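Pyocin-S2 (PDB 4QKO) kills sensitive bacterial cells by breaking down their chromosomal DNA with its C-terminal HNH nuclease domain, and also inhibits lipid synthesis. Local coordinates at residues I100-R105 / M115-A120. Sequence-based numbering, arbitrary orientation.
With MG (magnesium ion), chain O.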
ATOM      1  N   ILE B 100      -0.030   2.398 -10.657  1.00 19.50           N
ATOM      2  CA  ILE B 100       0.240   1.772 -11.954  1.00 19.95           C
ATOM      3  C   ILE B 100       0.106   2.817 -13.053  1.00 23.87           C
ATOM      4  O   ILE B 100      -0.964   3.449 -13.148  1.00 22.73           O
ATOM      5  CB  ILE B 100      -0.750   0.622 -12.157  1.00 22.50           C
ATOM      6  CG1 ILE B 100      -0.410  -0.462 -11.150  1.00 24.45           C
ATOM      7  CG2 ILE B 100      -0.646   0.009 -13.543  1.00 22.90           C
ATOM      8  CD1 ILE B 100      -1.401  -1.591 -11.073  1.00 26.39           C
ATOM      9  N   HIS B 101       1.209   3.023 -13.797  1.00 25.15           N
ATOM     10  CA  HIS B 101       1.421   4.081 -14.853  1.00 30.16           C
ATOM     11  C   HIS B 101       1.537   3.337 -16.194  1.00 26.45           C
ATOM     12  O   HIS B 101       2.026   2.196 -16.227  1.00 25.06           O
ATOM     13  CB  HIS B 101       2.720   4.881 -14.484  1.00 34.47           C
ATOM     14  CG  HIS B 101       3.569   5.470 -15.620  1.00 43.93           C
ATOM     15  ND1 HIS B 101       3.550   6.817 -15.968  1.00 50.74           N
ATOM     16  CD2 HIS B 101       4.594   4.936 -16.341  1.00 50.03           C
ATOM     17  CE1 HIS B 101       4.445   7.050 -16.918  1.00 52.17           C
ATOM     18  NE2 HIS B 101       5.099   5.927 -17.156  1.00 49.87           N
ATOM     19  N   HIS B 102       1.127   4.011 -17.263  1.00 23.59           N
ATOM     20  CA  HIS B 102       1.305   3.498 -18.605  1.00 24.10           C
ATOM     21  C   HIS B 102       2.603   4.023 -19.183  1.00 25.63           C
ATOM     22  O   HIS B 102       2.869   5.222 -19.165  1.00 28.94           O
ATOM     23  CB  HIS B 102       0.135   3.956 -19.448  1.00 23.58           C
ATOM     24  CG  HIS B 102      -1.126   3.224 -19.139  1.00 24.69           C
ATOM     25  ND1 HIS B 102      -1.949   3.575 -18.089  1.00 26.97           N
ATOM     26  CD2 HIS B 102      -1.639   2.080 -19.643  1.00 25.68           C
ATOM     27  CE1 HIS B 102      -2.960   2.729 -18.013  1.00 27.67           C
ATOM     28  NE2 HIS B 102      -2.797   1.812 -18.947  1.00 24.95           N
ATOM     29  N   LYS B 103       3.433   3.166 -19.720  1.00 26.72           N
ATOM     30  CA  LYS B 103       4.683   3.631 -20.333  1.00 29.28           C
ATOM     31  C   LYS B 103       4.464   4.444 -21.601  1.00 30.61           C
ATOM     32  O   LYS B 103       5.074   5.497 -21.771  1.00 29.56           O
ATOM     33  CB  LYS B 103       5.596   2.468 -20.644  1.00 33.50           C
ATOM     34  CG  LYS B 103       5.782   1.549 -19.468  1.00 40.13           C
ATOM     35  CD  LYS B 103       7.132   0.865 -19.518  1.00 47.08           C
ATOM     36  CE  LYS B 103       7.116  -0.331 -20.419  1.00 51.28           C
ATOM     37  NZ  LYS B 103       8.490  -0.514 -20.967  1.00 61.30           N
ATOM     38  N   VAL B 104       3.596   3.955 -22.471  1.00 28.62           N
ATOM     39  CA  VAL B 104       3.132   4.686 -23.664  1.00 29.45           C
ATOM     40  C   VAL B 104       1.723   5.237 -23.457  1.00 30.41           C
ATOM     41  O   VAL B 104       0.800   4.505 -23.127  1.00 27.43           O
ATOM     42  CB  VAL B 104       3.173   3.777 -24.918  1.00 30.99           C
ATOM     43  CG1 VAL B 104       2.713   4.529 -26.177  1.00 29.70           C
ATOM     44  CG2 VAL B 104       4.579   3.216 -25.125  1.00 30.51           C
ATOM     45  N   ARG B 105       1.525   6.545 -23.655  1.00 33.75           N
ATOM     46  CA  ARG B 105       0.239   7.158 -23.365  1.00 35.57           C
ATOM     47  C   ARG B 105      -0.763   6.509 -24.242  1.00 35.66           C
ATOM     48  O   ARG B 105      -0.458   6.160 -25.389  1.00 33.23           O
ATOM     49  CB  ARG B 105       0.249   8.682 -23.576  1.00 42.19           C
ATOM     50  CG  ARG B 105       1.269   9.402 -22.694  1.00 48.97           C
ATOM     51  CD  ARG B 105       0.910  10.834 -22.273  1.00 57.15           C
ATOM     52  NE  ARG B 105       0.227  11.658 -23.286  1.00 65.82           N
ATOM     53  CZ  ARG B 105       0.785  12.174 -24.390  1.00 71.58           C
ATOM     54  NH1 ARG B 105       2.069  11.970 -24.698  1.00 71.54           N
ATOM     55  NH2 ARG B 105       0.037  12.900 -25.212  1.00 74.53           N
ATOM     56  N   MET B 115      -0.040  -5.692 -20.635  1.00 19.40           N
ATOM     57  CA  MET B 115       0.947  -5.786 -19.513  1.00 19.95           C
ATOM     58  C   MET B 115       2.304  -5.296 -19.827  1.00 20.53           C
ATOM     59  O   MET B 115       3.013  -4.905 -18.936  1.00 21.75           O
ATOM     60  CB  MET B 115       1.082  -7.214 -19.002  1.00 21.00           C
ATOM     61  CG  MET B 115      -0.226  -7.807 -18.534  1.00 22.32           C
ATOM     62  SD  MET B 115      -0.997  -7.025 -17.092  1.00 28.47           S
ATOM     63  CE  MET B 115      -2.723  -7.119 -17.369  1.00 30.72           C
ATOM     64  N   GLY B 116       2.695  -5.317 -21.083  1.00 19.15           N
ATOM     65  CA  GLY B 116       3.964  -4.695 -21.514  1.00 20.27           C
ATOM     66  C   GLY B 116       3.939  -3.150 -21.471  1.00 21.18           C
ATOM     67  O   GLY B 116       5.000  -2.537 -21.636  1.00 24.20           O
ATOM     68  N   ASN B 117       2.779  -2.526 -21.232  1.00 19.52           N
ATOM     69  CA  ASN B 117       2.688  -1.102 -21.184  1.00 21.77           C
ATOM     70  C   ASN B 117       2.608  -0.599 -19.735  1.00 22.21           C
ATOM     71  O   ASN B 117       2.411   0.569 -19.558  1.00 23.46           O
ATOM     72  CB  ASN B 117       1.403  -0.587 -21.851  1.00 22.88           C
ATOM     73  CG  ASN B 117       1.500   0.889 -22.288  1.00 23.91           C
ATOM     74  OD1 ASN B 117       2.581   1.434 -22.442  1.00 25.38           O
ATOM     75  ND2 ASN B 117       0.359   1.540 -22.442  1.00 23.28           N
ATOM     76  N   LEU B 118       2.519  -1.505 -18.769  1.00 21.81           N
ATOM     77  CA  LEU B 118       2.331  -1.094 -17.376  1.00 20.45           C
ATOM     78  C   LEU B 118       3.579  -1.197 -16.522  1.00 20.84           C
ATOM     79  O   LEU B 118       4.377  -2.103 -16.653  1.00 22.70           O
ATOM     80  CB  LEU B 118       1.252  -1.936 -16.792  1.00 20.10           C
ATOM     81  CG  LEU B 118      -0.049  -1.902 -17.549  1.00 20.94           C
ATOM     82  CD1 LEU B 118      -0.984  -2.777 -16.808  1.00 21.39           C
ATOM     83  CD2 LEU B 118      -0.605  -0.517 -17.672  1.00 21.25           C
ATOM     84  N   VAL B 119       3.730  -0.218 -15.653  1.00 19.96           N
ATOM     85  CA  VAL B 119       4.722  -0.280 -14.556  1.00 21.31           C
ATOM     86  C   VAL B 119       4.106   0.103 -13.188  1.00 20.28           C
ATOM     87  O   VAL B 119       3.180   0.893 -13.106  1.00 21.09           O
ATOM     88  CB  VAL B 119       5.937   0.628 -14.795  1.00 24.45           C
ATOM     89  CG1 VAL B 119       6.909   0.011 -15.782  1.00 27.42           C
ATOM     90  CG2 VAL B 119       5.528   1.982 -15.291  1.00 25.00           C
ATOM     91  N   ALA B 120       4.676  -0.421 -12.090  1.00 20.04           N
ATOM     92  CA  ALA B 120       4.274  -0.057 -10.763  1.00 19.64           C
ATOM     93  C   ALA B 120       5.358   0.918 -10.338  1.00 20.91           C
ATOM     94  O   ALA B 120       6.545   0.573 -10.415  1.00 20.89           O
ATOM     95  CB  ALA B 120       4.242  -1.245  -9.814  1.00 19.64           C
TER
HETATM   96 MG    MG O 704       1.744   7.743 -15.149  1.00 38.01          MG
HETATM   97  O   HOH W   1       0.176   6.899 -16.300  1.00 39.85           O
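The carboxamide of Asn117 reads the backbone of Val104 with both of its ends. OD1 accepts from Val104 N at 2.7 Å, the donor lying in the carbonyl plane on a lone pair, and ND2 gives one hydrogen to Val104 O at 3.1 Å. That acceptor lies only 3° out of the amide plane, and ND2 also donates to Gly111 O, so the rotation of the amide is fixed and its O and N ends are told apart. The swing of CG away from the backbone N (chi1 -159°) carries the group across to the turn after strand 99-102. One residue back along segment 100-105, Lys103 N donates to the main-chain O of Asn117 at 2.8 Å, tilted off the carbonyl plane. The pairing then runs on as an antiparallel hairpin, in which His101 and Val119 form a hydrogen-bonded pair, N and O of each residue satisfied by the other. This hairpin is the beta part of the ββα-metal (His-Me finger) motif of HNH nucleases; helix 123-130 supplies His126, the second protein ligand of the magnesium ion. His101 binds the metal through ND1 at 2.2 Å, while its CD2 edge rests against Val119 CG2, 3.3 Å away. A metal-bound water accepts from His102 N, linking the strand backbone to the coordination shell. On the other face of the sheet, Leu118 CD2 sits over the His102 ring, 3.7 Å from its centroid, in a CH-pi contact offset toward the rim. Asn117 ND2 lies at the edge of the same ring, whose NE2 is hydrogen-bonded to Val112 O.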